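Local atomic coordinates of aldo-keto reductase AKR2E4 (Bombyx mori, PDB entry 3WCZ), a protein that uses NADPH, and not NADH, to reduce substrates, above all 3-dehydroecdysone, and may thereby help to regulate moulting. Residues 52-55 / 59-62; 100-105 / 115-120; 14-19 / 81-86. One frame throughout, in Å; residues are numbered along the deposited sequence.

In the fold
All three contacts are buried and gather round one eight-stranded parallel barrel. Contacts 1 and 2 each tie a barrel strand to the helix that follows or precedes it, and both reach the cofactor at the C-terminal end of the strands. Contact 3 lies at the opposite end, where strand 15-17 of the N-terminal hairpin lies across the start of strand 83-88. Chemistry follows place: contact 1 is largely polar, with Asp53 on the cofactor ribose and other carboxylates and hydroxyls behind it; contact 2 packs leucine on tyrosine and adds one bridging water; contact 3 is almost wholly apolar. The carboxylate of Glu61 links them, since it meets Ser105 of contact 2 and Thr86 of contact 3.

Contact 1: 52-55 / 59-62; sequences IDTA and QDEE. With NAP (NADP nicotinamide-adenine-dinucleotide phosphate), chain B.
Glu61 OE2, 3.8 Å from Ala55 C, is gripped by two hydroxyls, hydrogen-bonding to Thr86 OG1 and Ser105 OG. With CG anti to its carbonyl carbon (chi1 -75°), Glu61 sets CG 3.8 Å from Ala55 O, and the extended chain beyond carries the carboxylate on to the two hydroxyls. The same CG lies 4.0 Å from Thr54 CG2, where the two side chains cross at about a right angle. With an alanine in place of Glu61, Thr86 and Ser105 would probably lose their shared acceptor, and a gap would be likely to open beside Thr54 and the Ala55 carbonyl. Strand 51-53, the turn after it and helix 61-73 begin a beta-alpha-beta unit of the TIM barrel, and that turn carries Tyr58, probably the proton donor, as in related enzymes. Asp60 sits at the N-cap of the helix, but its carboxylate makes no capping bond. Its CG is instead wedged between the backbone N and the carbonyl carbon (chi1 65°), which brings OD1 to 3.1 Å from Thr54 OG1. This hydrogen bond is weak and not settled, because Thr23 OG1 is a second, equally weak partner of the Thr54 hydroxyl. Towards the cofactor, Asp53 OD2 accepts a hydrogen bond from the ribose hydroxyl O2D of NADP at 2.7 Å. Asp53 OD2 also forms a salt bridge with Lys87, while Gln180 NE2 holds OD1.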
loop_
_atom_site.group_PDB
_atom_site.type_symbol
_atom_site.label_atom_id
_atom_site.label_comp_id
_atom_site.label_asym_id
_atom_site.label_seq_id
_atom_site.Cartn_x
_atom_site.Cartn_y
_atom_site.Cartn_z
ATOM N N ILE A 52 -1.985 8.442 3.087
ATOM C CA ILE A 52 -1.526 8.488 1.698
ATOM C C ILE A 52 -0.370 7.511 1.560
ATOM O O ILE A 52 0.531 7.547 2.399
ATOM C CB ILE A 52 -1.022 9.880 1.276
ATOM C CG1 ILE A 52 -2.006 10.994 1.664
ATOM C CG2 ILE A 52 -0.710 9.883 -0.207
ATOM C CD1 ILE A 52 -3.359 10.959 0.985
ATOM N N ASP A 53 -0.396 6.668 0.525
ATOM C CA ASP A 53 0.679 5.717 0.205
ATOM C C ASP A 53 1.422 6.207 -1.031
ATOM O O ASP A 53 0.795 6.429 -2.072
ATOM C CB ASP A 53 0.126 4.308 -0.079
ATOM C CG ASP A 53 1.221 3.322 -0.378
ATOM O OD1 ASP A 53 1.830 2.829 0.588
ATOM O OD2 ASP A 53 1.488 3.036 -1.567
ATOM N N THR A 54 2.732 6.405 -0.908
ATOM C CA THR A 54 3.576 6.788 -2.019
ATOM C C THR A 54 4.889 6.026 -1.948
ATOM O O THR A 54 5.026 5.078 -1.184
ATOM C CB THR A 54 3.740 8.337 -2.060
ATOM O OG1 THR A 54 4.341 8.752 -3.298
ATOM C CG2 THR A 54 4.567 8.876 -0.938
ATOM N N ALA A 55 5.851 6.423 -2.786
ATOM C CA ALA A 55 7.134 5.719 -2.872
ATOM C C ALA A 55 8.122 6.571 -3.624
ATOM O O ALA A 55 7.750 7.317 -4.535
ATOM C CB ALA A 55 6.989 4.395 -3.570
ATOM N N GLN A 59 8.250 8.615 -8.290
ATOM C CA GLN A 59 8.708 9.918 -8.763
ATOM C C GLN A 59 7.617 10.967 -8.643
ATOM O O GLN A 59 7.572 11.940 -9.401
ATOM C CB GLN A 59 9.227 9.856 -10.216
ATOM C CG GLN A 59 10.353 8.865 -10.438
ATOM C CD GLN A 59 11.575 9.092 -9.552
ATOM O OE1 GLN A 59 12.253 8.127 -9.192
ATOM N NE2 GLN A 59 11.881 10.350 -9.207
ATOM N N ASP A 60 6.736 10.794 -7.665
ATOM C CA ASP A 60 5.649 11.760 -7.437
ATOM C C ASP A 60 5.540 12.199 -5.992
ATOM O O ASP A 60 4.526 12.762 -5.603
ATOM C CB ASP A 60 4.279 11.291 -7.997
ATOM C CG ASP A 60 3.722 10.053 -7.322
ATOM O OD1 ASP A 60 4.231 9.584 -6.282
ATOM O OD2 ASP A 60 2.677 9.576 -7.855
ATOM N N GLU A 61 6.580 11.986 -5.191
ATOM C CA GLU A 61 6.569 12.501 -3.827
ATOM C C GLU A 61 6.399 14.012 -3.797
ATOM O O GLU A 61 5.785 14.564 -2.870
ATOM C CB GLU A 61 7.818 12.061 -3.039
ATOM C CG GLU A 61 7.784 10.589 -2.609
ATOM C CD GLU A 61 9.127 10.064 -2.172
ATOM O OE1 GLU A 61 10.134 10.446 -2.804
ATOM O OE2 GLU A 61 9.159 9.267 -1.215
ATOM N N GLU A 62 6.948 14.692 -4.812
ATOM C CA GLU A 62 6.798 16.132 -4.859
ATOM C C GLU A 62 5.320 16.522 -4.968
ATOM O O GLU A 62 4.857 17.436 -4.266
ATOM C CB GLU A 62 7.598 16.694 -6.045
ATOM C CG GLU A 62 7.363 18.168 -6.365
ATOM C CD GLU A 62 8.209 18.652 -7.548
ATOM O OE1 GLU A 62 9.008 17.852 -8.092
ATOM O OE2 GLU A 62 8.092 19.837 -7.920
HETATM P PA NAP B . -5.731 -0.022 -8.015
HETATM O O1A NAP B . -6.065 0.869 -6.893
HETATM O O2A NAP B . -5.673 -1.466 -7.897
HETATM O O5B NAP B . -6.526 0.309 -9.317
HETATM C C5B NAP B . -6.628 1.616 -9.794
HETATM C C4B NAP B . -7.525 1.764 -11.013
HETATM O O4B NAP B . -8.899 1.575 -10.623
HETATM C C3B NAP B . -7.450 3.055 -11.735
HETATM O O3B NAP B . -7.567 2.768 -13.108
HETATM C C2B NAP B . -8.598 3.785 -11.225
HETATM O O2B NAP B . -9.081 4.792 -12.090
HETATM C C1B NAP B . -9.632 2.710 -11.015
HETATM N N9A NAP B . -10.610 2.936 -9.972
HETATM C C8A NAP B . -10.357 3.465 -8.757
HETATM N N7A NAP B . -11.425 3.433 -7.987
HETATM C C5A NAP B . -12.437 2.868 -8.717
HETATM C C6A NAP B . -13.777 2.576 -8.441
HETATM N N6A NAP B . -14.413 2.873 -7.232
HETATM N N1A NAP B . -14.483 2.002 -9.431
HETATM C C2A NAP B . -13.921 1.710 -10.603
HETATM N N3A NAP B . -12.635 1.964 -10.900
HETATM C C4A NAP B . -11.889 2.535 -9.942
HETATM O O3 NAP B . -4.289 0.489 -8.551
HETATM P PN NAP B . -2.740 0.250 -8.265
HETATM O O1N NAP B . -2.100 1.560 -8.543
HETATM O O2N NAP B . -2.312 -0.949 -9.034
HETATM O O5D NAP B . -2.600 -0.122 -6.726
HETATM C C5D NAP B . -2.979 0.774 -5.735
HETATM C C4D NAP B . -1.830 1.411 -4.942
HETATM O O4D NAP B . -1.105 0.438 -4.214
HETATM C C3D NAP B . -0.782 2.074 -5.777
HETATM O O3D NAP B . -1.225 3.284 -6.356
HETATM C C2D NAP B . 0.309 2.193 -4.833
HETATM O O2D NAP B . 0.058 3.211 -3.905
HETATM C C1D NAP B . 0.272 0.832 -4.174
HETATM N N1N NAP B . 1.082 -0.249 -4.749
HETATM C C2N NAP B . 2.189 -0.674 -4.113
HETATM C C3N NAP B . 2.936 -1.696 -4.642
HETATM C C7N NAP B . 4.111 -2.138 -3.855
HETATM O O7N NAP B . 4.211 -1.937 -2.620
HETATM N N7N NAP B . 5.011 -2.902 -4.508
HETATM C C4N NAP B . 2.612 -2.269 -5.886
HETATM C C5N NAP B . 1.449 -1.835 -6.536
HETATM C C6N NAP B . 0.717 -0.823 -5.926
HETATM P P2B NAP B . -9.258 6.316 -11.627
HETATM O O1X NAP B . -9.717 7.024 -12.917
HETATM O O2X NAP B . -10.315 6.360 -10.611
HETATM O O3X NAP B . -7.913 6.795 -11.141
#

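Contact 2: 100-105 / 115-120; sequences PALQES and DLYLIH. With NAP (NADP nicotinamide-adenine-dinucleotide phosphate), chain B.
Tyr117 of strand 114-119 lays its ring under Leu102 of helix 95-109, packing the two last elements of the beta-alpha-beta crossover that runs from strand 83-88 through this helix. Along the strand, Asp115 comes first, at a corner of the chain; its OD2 forms a salt bridge with Arg79 and accepts a hydrogen bond from the backbone N of Val84, fastening the strand to its neighbour in the barrel, on which Leu116 packs through Phe83. Tyr117 points at the helix, with CG anti to the backbone N (chi1 -158°). One face of its ring receives Leu102 CD1 over the centre, a CH-pi contact 3.8 Å from the ring centroid and only 10° off the normal. Leu102 CB lies nearer the hydroxyl end, by Tyr117 CZ and 3.7 Å from Tyr117 CE2, while Leu102 CD2 reaches toward Tyr117 CD2; the two side chains thus slide past each other in opposite directions. The Tyr117 OH touches Ala101 CB at 3.7 Å; it also approaches Leu102 N, but at an angle too poor for a bond. What the hydroxyl does hold is a water in the ring plane, 2.7 Å from Tyr117 OH. That water donates to Ser105 OG, also at 2.7 Å, and so carries a polar link between strand and helix past the apolar packing; Ser105 OG is hydrogen-bonded to Glu61 as well. Met143 of helix 136-148 and Ala152 also touch the tyrosine. His120 closes the segment beside the cofactor, its ring edge-to-face with Trp89. The nicotinamide amide nitrogen lies in the plane of the His120 ring, at its edge, with NADP N7N 3.4 Å from His120 NE2.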
loop_
_atom_site.group_PDB
_atom_site.type_symbol
_atom_site.label_atom_id
_atom_site.label_comp_id
_atom_site.label_asym_id
_atom_site.label_seq_id
_atom_site.Cartn_x
_atom_site.Cartn_y
_atom_site.Cartn_z
ATOM N N PRO A 100 19.742 8.452 4.618
ATOM C CA PRO A 100 19.775 9.480 3.577
ATOM C C PRO A 100 18.655 9.337 2.541
ATOM O O PRO A 100 18.149 10.355 2.053
ATOM C CB PRO A 100 21.171 9.293 2.959
ATOM C CG PRO A 100 21.997 8.761 4.088
ATOM C CD PRO A 100 21.067 7.839 4.837
ATOM N N ALA A 101 18.288 8.111 2.186
ATOM C CA ALA A 101 17.200 7.945 1.223
ATOM C C ALA A 101 15.887 8.479 1.808
ATOM O O ALA A 101 15.082 9.104 1.109
ATOM C CB ALA A 101 17.046 6.486 0.819
ATOM N N LEU A 102 15.677 8.226 3.088
ATOM C CA LEU A 102 14.478 8.749 3.760
ATOM C C LEU A 102 14.507 10.275 3.814
ATOM O O LEU A 102 13.492 10.939 3.564
ATOM C CB LEU A 102 14.327 8.161 5.144
ATOM C CG LEU A 102 13.187 8.721 6.006
ATOM C CD1 LEU A 102 11.839 8.598 5.323
ATOM C CD2 LEU A 102 13.122 7.991 7.313
ATOM N N GLN A 103 15.673 10.844 4.120
ATOM C CA GLN A 103 15.781 12.293 4.175
ATOM C C GLN A 103 15.483 12.905 2.803
ATOM O O GLN A 103 14.881 13.977 2.711
ATOM C CB GLN A 103 17.181 12.693 4.647
ATOM C CG GLN A 103 17.467 12.333 6.096
ATOM C CD GLN A 103 18.941 12.534 6.487
ATOM O OE1 GLN A 103 19.838 12.196 5.728
ATOM N NE2 GLN A 103 19.170 13.068 7.674
ATOM N N GLU A 104 15.895 12.232 1.735
ATOM C CA GLU A 104 15.586 12.691 0.396
ATOM C C GLU A 104 14.076 12.645 0.143
ATOM O O GLU A 104 13.489 13.597 -0.400
ATOM C CB GLU A 104 16.369 11.871 -0.638
ATOM C CG GLU A 104 16.075 12.168 -2.064
ATOM C CD GLU A 104 17.033 11.440 -3.001
ATOM O OE1 GLU A 104 18.193 11.190 -2.581
ATOM O OE2 GLU A 104 16.636 11.129 -4.146
ATOM N N SER A 105 13.420 11.542 0.502
ATOM C CA SER A 105 11.966 11.465 0.389
ATOM C C SER A 105 11.278 12.578 1.176
ATOM O O SER A 105 10.333 13.209 0.677
ATOM C CB SER A 105 11.477 10.105 0.875
ATOM O OG SER A 105 11.613 9.111 -0.106
ATOM N N ASP A 115 5.282 8.809 8.678
ATOM C CA ASP A 115 4.566 7.965 9.631
ATOM C C ASP A 115 4.937 6.511 9.463
ATOM O O ASP A 115 5.067 5.784 10.440
ATOM C CB ASP A 115 3.062 8.190 9.472
ATOM C CG ASP A 115 2.679 9.574 9.856
ATOM O OD1 ASP A 115 2.477 9.802 11.086
ATOM O OD2 ASP A 115 2.658 10.458 8.974
ATOM N N LEU A 116 5.149 6.070 8.222
ATOM C CA LEU A 116 5.515 4.681 7.941
ATOM C C LEU A 116 6.504 4.672 6.797
ATOM O O LEU A 116 6.237 5.207 5.738
ATOM C CB LEU A 116 4.271 3.864 7.563
ATOM C CG LEU A 116 4.501 2.401 7.227
ATOM C CD1 LEU A 116 5.145 1.616 8.322
ATOM C CD2 LEU A 116 3.160 1.792 6.884
ATOM N N TYR A 117 7.662 4.074 7.038
ATOM C CA TYR A 117 8.657 3.823 5.996
ATOM C C TYR A 117 8.742 2.331 5.759
ATOM O O TYR A 117 8.858 1.538 6.698
ATOM C CB TYR A 117 10.008 4.353 6.419
ATOM C CG TYR A 117 10.982 4.639 5.308
ATOM C CD1 TYR A 117 10.570 5.185 4.107
ATOM C CD2 TYR A 117 12.343 4.423 5.469
ATOM C CE1 TYR A 117 11.470 5.496 3.103
ATOM C CE2 TYR A 117 13.248 4.723 4.469
ATOM C CZ TYR A 117 12.804 5.264 3.290
ATOM O OH TYR A 117 13.742 5.587 2.326
ATOM N N LEU A 118 8.664 1.935 4.485
ATOM C CA LEU A 118 8.691 0.535 4.076
ATOM C C LEU A 118 9.879 0.221 3.201
ATOM O O LEU A 118 10.201 1.001 2.294
ATOM C CB LEU A 118 7.438 0.200 3.263
ATOM C CG LEU A 118 6.101 0.439 3.971
ATOM C CD1 LEU A 118 4.963 0.114 3.017
ATOM C CD2 LEU A 118 5.960 -0.373 5.217
ATOM N N ILE A 119 10.458 -0.959 3.401
ATOM C CA ILE A 119 11.370 -1.493 2.408
ATOM C C ILE A 119 10.497 -1.942 1.227
ATOM O O ILE A 119 9.627 -2.807 1.400
ATOM C CB ILE A 119 12.172 -2.697 2.943
ATOM C CG1 ILE A 119 12.954 -2.325 4.206
ATOM C CG2 ILE A 119 13.098 -3.222 1.839
ATOM C CD1 ILE A 119 13.839 -3.474 4.698
ATOM N N HIS A 120 10.694 -1.383 0.038
ATOM C CA HIS A 120 9.748 -1.583 -1.068
ATOM C C HIS A 120 9.740 -3.026 -1.579
ATOM O O HIS A 120 8.684 -3.579 -1.873
ATOM C CB HIS A 120 10.082 -0.581 -2.199
ATOM C CG HIS A 120 8.942 -0.288 -3.125
ATOM N ND1 HIS A 120 8.765 0.948 -3.705
ATOM C CD2 HIS A 120 7.942 -1.077 -3.592
ATOM C CE1 HIS A 120 7.695 0.904 -4.491
ATOM N NE2 HIS A 120 7.169 -0.306 -4.423
HETATM P PA NAP B . -5.731 -0.022 -8.015
HETATM O O1A NAP B . -6.065 0.869 -6.893
HETATM O O2A NAP B . -5.673 -1.466 -7.897
HETATM O O5B NAP B . -6.526 0.309 -9.317
HETATM C C5B NAP B . -6.628 1.616 -9.794
HETATM C C4B NAP B . -7.525 1.764 -11.013
HETATM O O4B NAP B . -8.899 1.575 -10.623
HETATM C C3B NAP B . -7.450 3.055 -11.735
HETATM O O3B NAP B . -7.567 2.768 -13.108
HETATM C C2B NAP B . -8.598 3.785 -11.225
HETATM O O2B NAP B . -9.081 4.792 -12.090
HETATM C C1B NAP B . -9.632 2.710 -11.015
HETATM N N9A NAP B . -10.610 2.936 -9.972
HETATM C C8A NAP B . -10.357 3.465 -8.757
HETATM N N7A NAP B . -11.425 3.433 -7.987
HETATM C C5A NAP B . -12.437 2.868 -8.717
HETATM C C6A NAP B . -13.777 2.576 -8.441
HETATM N N6A NAP B . -14.413 2.873 -7.232
HETATM N N1A NAP B . -14.483 2.002 -9.431
HETATM C C2A NAP B . -13.921 1.710 -10.603
HETATM N N3A NAP B . -12.635 1.964 -10.900
HETATM C C4A NAP B . -11.889 2.535 -9.942
HETATM O O3 NAP B . -4.289 0.489 -8.551
HETATM P PN NAP B . -2.740 0.250 -8.265
HETATM O O1N NAP B . -2.100 1.560 -8.543
HETATM O O2N NAP B . -2.312 -0.949 -9.034
HETATM O O5D NAP B . -2.600 -0.122 -6.726
HETATM C C5D NAP B . -2.979 0.774 -5.735
HETATM C C4D NAP B . -1.830 1.411 -4.942
HETATM O O4D NAP B . -1.105 0.438 -4.214
HETATM C C3D NAP B . -0.782 2.074 -5.777
HETATM O O3D NAP B . -1.225 3.284 -6.356
HETATM C C2D NAP B . 0.309 2.193 -4.833
HETATM O O2D NAP B . 0.058 3.211 -3.905
HETATM C C1D NAP B . 0.272 0.832 -4.174
HETATM N N1N NAP B . 1.082 -0.249 -4.749
HETATM C C2N NAP B . 2.189 -0.674 -4.113
HETATM C C3N NAP B . 2.936 -1.696 -4.642
HETATM C C7N NAP B . 4.111 -2.138 -3.855
HETATM O O7N NAP B . 4.211 -1.937 -2.620
HETATM N N7N NAP B . 5.011 -2.902 -4.508
HETATM C C4N NAP B . 2.612 -2.269 -5.886
HETATM C C5N NAP B . 1.449 -1.835 -6.536
HETATM C C6N NAP B . 0.717 -0.823 -5.926
HETATM P P2B NAP B . -9.258 6.316 -11.627
HETATM O O1X NAP B . -9.717 7.024 -12.917
HETATM O O2X NAP B . -10.315 6.360 -10.611
HETATM O O3X NAP B . -7.913 6.795 -11.141
HETATM O O HOH W 1 12.609 6.558 0.019
#

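Contact 3: 14-19 / 81-86; sequences NTIPIV and ELFVTT
Ile16 lies flat over one face of the Phe83 ring: its CG1 is 3.6 Å from the ring centroid and 14° off the normal, a CH-pi contact close to the ring centre. With CG1 anti to the backbone N (chi1 -172°) and the chain extended beyond it, CD1 carries on outward to the rim at CE1 and CZ, and Ile16 CD1 comes to 3.4 Å from Phe83 CE1, a tight fit. Pro17 takes the base of the same side chain, Pro17 CD lying 3.6 Å from Phe83 CB. Along the CD2-CE2 side the Thr15 carbonyl O comes obliquely, 3.4 Å from Phe83 CD2. The strands themselves cross almost at right angles (84°), their axes 8.1 Å apart, as befits the hairpin of strands 7-9 and 15-17 that closes the N-terminal end of the barrel in aldo-keto reductases. Thr85 OG1 lies at the edge of the Phe83 ring, in its plane, and His51, which stacks edge-to-face with that ring, hydrogen-bonds to both Thr85 OG1 and Pro17 O. Between the two segments, therefore, dispersion and shape hold strand to strand, and His51 adds an indirect polar bridge.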
loop_
_atom_site.group_PDB
_atom_site.type_symbol
_atom_site.label_atom_id
_atom_site.label_comp_id
_atom_site.label_asym_id
_atom_site.label_seq_id
_atom_site.Cartn_x
_atom_site.Cartn_y
_atom_site.Cartn_z
ATOM N N ASN A 14 1.362 2.859 17.304
ATOM C CA ASN A 14 0.877 3.882 16.392
ATOM C C ASN A 14 -0.422 3.450 15.742
ATOM O O ASN A 14 -0.628 2.282 15.464
ATOM C CB ASN A 14 1.931 4.274 15.359
ATOM C CG ASN A 14 2.965 5.185 15.947
ATOM O OD1 ASN A 14 2.681 6.341 16.297
ATOM N ND2 ASN A 14 4.175 4.685 16.079
ATOM N N THR A 15 -1.309 4.403 15.507
ATOM C CA THR A 15 -2.549 4.080 14.838
ATOM C C THR A 15 -2.477 4.494 13.384
ATOM O O THR A 15 -1.879 5.517 13.052
ATOM C CB THR A 15 -3.751 4.744 15.493
ATOM O OG1 THR A 15 -3.419 6.099 15.746
ATOM C CG2 THR A 15 -4.080 4.044 16.818
ATOM N N ILE A 16 -3.040 3.652 12.547
ATOM C CA ILE A 16 -2.969 3.857 11.111
ATOM C C ILE A 16 -4.378 3.791 10.528
ATOM O O ILE A 16 -5.142 2.847 10.805
ATOM C CB ILE A 16 -2.071 2.798 10.495
ATOM C CG1 ILE A 16 -1.801 3.067 9.026
ATOM C CG2 ILE A 16 -2.626 1.400 10.707
ATOM C CD1 ILE A 16 -0.684 2.192 8.460
ATOM N N PRO A 17 -4.745 4.796 9.723
ATOM C CA PRO A 17 -6.064 4.726 9.087
ATOM C C PRO A 17 -6.118 3.574 8.126
ATOM O O PRO A 17 -5.152 3.355 7.385
ATOM C CB PRO A 17 -6.176 6.062 8.338
ATOM C CG PRO A 17 -5.145 6.960 9.013
ATOM C CD PRO A 17 -4.035 6.050 9.430
ATOM N N ILE A 18 -7.235 2.857 8.086
ATOM C CA ILE A 18 -7.302 1.596 7.378
ATOM C C ILE A 18 -7.688 1.676 5.890
ATOM O O ILE A 18 -7.847 0.662 5.250
ATOM C CB ILE A 18 -8.194 0.578 8.123
ATOM C CG1 ILE A 18 -9.643 1.010 8.072
ATOM C CG2 ILE A 18 -7.670 0.432 9.552
ATOM C CD1 ILE A 18 -10.503 0.113 8.932
ATOM N N VAL A 19 -7.822 2.889 5.351
ATOM C CA VAL A 19 -7.853 3.094 3.903
ATOM C C VAL A 19 -6.758 4.091 3.557
ATOM O O VAL A 19 -6.663 5.121 4.196
ATOM C CB VAL A 19 -9.213 3.629 3.408
ATOM C CG1 VAL A 19 -9.189 3.817 1.930
ATOM C CG2 VAL A 19 -10.366 2.678 3.831
ATOM N N GLU A 81 -2.532 14.981 12.058
ATOM C CA GLU A 81 -3.718 14.241 11.674
ATOM C C GLU A 81 -3.514 13.359 10.451
ATOM O O GLU A 81 -4.372 12.527 10.142
ATOM C CB GLU A 81 -4.866 15.222 11.424
ATOM C CG GLU A 81 -5.369 15.853 12.709
ATOM C CD GLU A 81 -6.358 16.983 12.519
ATOM O OE1 GLU A 81 -6.425 17.622 11.458
ATOM O OE2 GLU A 81 -7.082 17.250 13.514
ATOM N N LEU A 82 -2.420 13.567 9.710
ATOM C CA LEU A 82 -2.137 12.781 8.513
ATOM C C LEU A 82 -1.176 11.654 8.809
ATOM O O LEU A 82 -0.277 11.806 9.619
ATOM C CB LEU A 82 -1.535 13.647 7.422
ATOM C CG LEU A 82 -2.413 14.699 6.805
ATOM C CD1 LEU A 82 -1.602 15.569 5.841
ATOM C CD2 LEU A 82 -3.571 14.038 6.088
ATOM N N PHE A 83 -1.350 10.549 8.101
ATOM C CA PHE A 83 -0.469 9.395 8.128
ATOM C C PHE A 83 0.104 9.237 6.726
ATOM O O PHE A 83 -0.638 8.928 5.798
ATOM C CB PHE A 83 -1.269 8.153 8.540
ATOM C CG PHE A 83 -0.428 6.980 8.920
ATOM C CD1 PHE A 83 0.241 6.244 7.956
ATOM C CD2 PHE A 83 -0.253 6.629 10.250
ATOM C CE1 PHE A 83 1.047 5.156 8.327
ATOM C CE2 PHE A 83 0.557 5.572 10.602
ATOM C CZ PHE A 83 1.212 4.842 9.651
ATOM N N VAL A 84 1.396 9.483 6.557
ATOM C CA VAL A 84 2.030 9.402 5.258
ATOM C C VAL A 84 2.962 8.198 5.273
ATOM O O VAL A 84 3.814 8.064 6.155
ATOM C CB VAL A 84 2.774 10.701 4.925
ATOM C CG1 VAL A 84 3.209 10.680 3.457
ATOM C CG2 VAL A 84 1.895 11.894 5.160
ATOM N N THR A 85 2.831 7.379 4.244
ATOM C CA THR A 85 3.627 6.187 4.012
ATOM C C THR A 85 4.462 6.368 2.755
ATOM O O THR A 85 3.928 6.718 1.707
ATOM C CB THR A 85 2.723 4.957 3.834
ATOM O OG1 THR A 85 2.018 4.743 5.048
ATOM C CG2 THR A 85 3.499 3.703 3.505
ATOM N N THR A 86 5.774 6.129 2.836
ATOM C CA THR A 86 6.603 6.056 1.641
ATOM C C THR A 86 7.563 4.874 1.768
ATOM O O THR A 86 7.530 4.137 2.762
ATOM C CB THR A 86 7.272 7.379 1.276
ATOM O OG1 THR A 86 7.681 7.269 -0.087
ATOM C CG2 THR A 86 8.432 7.732 2.199
#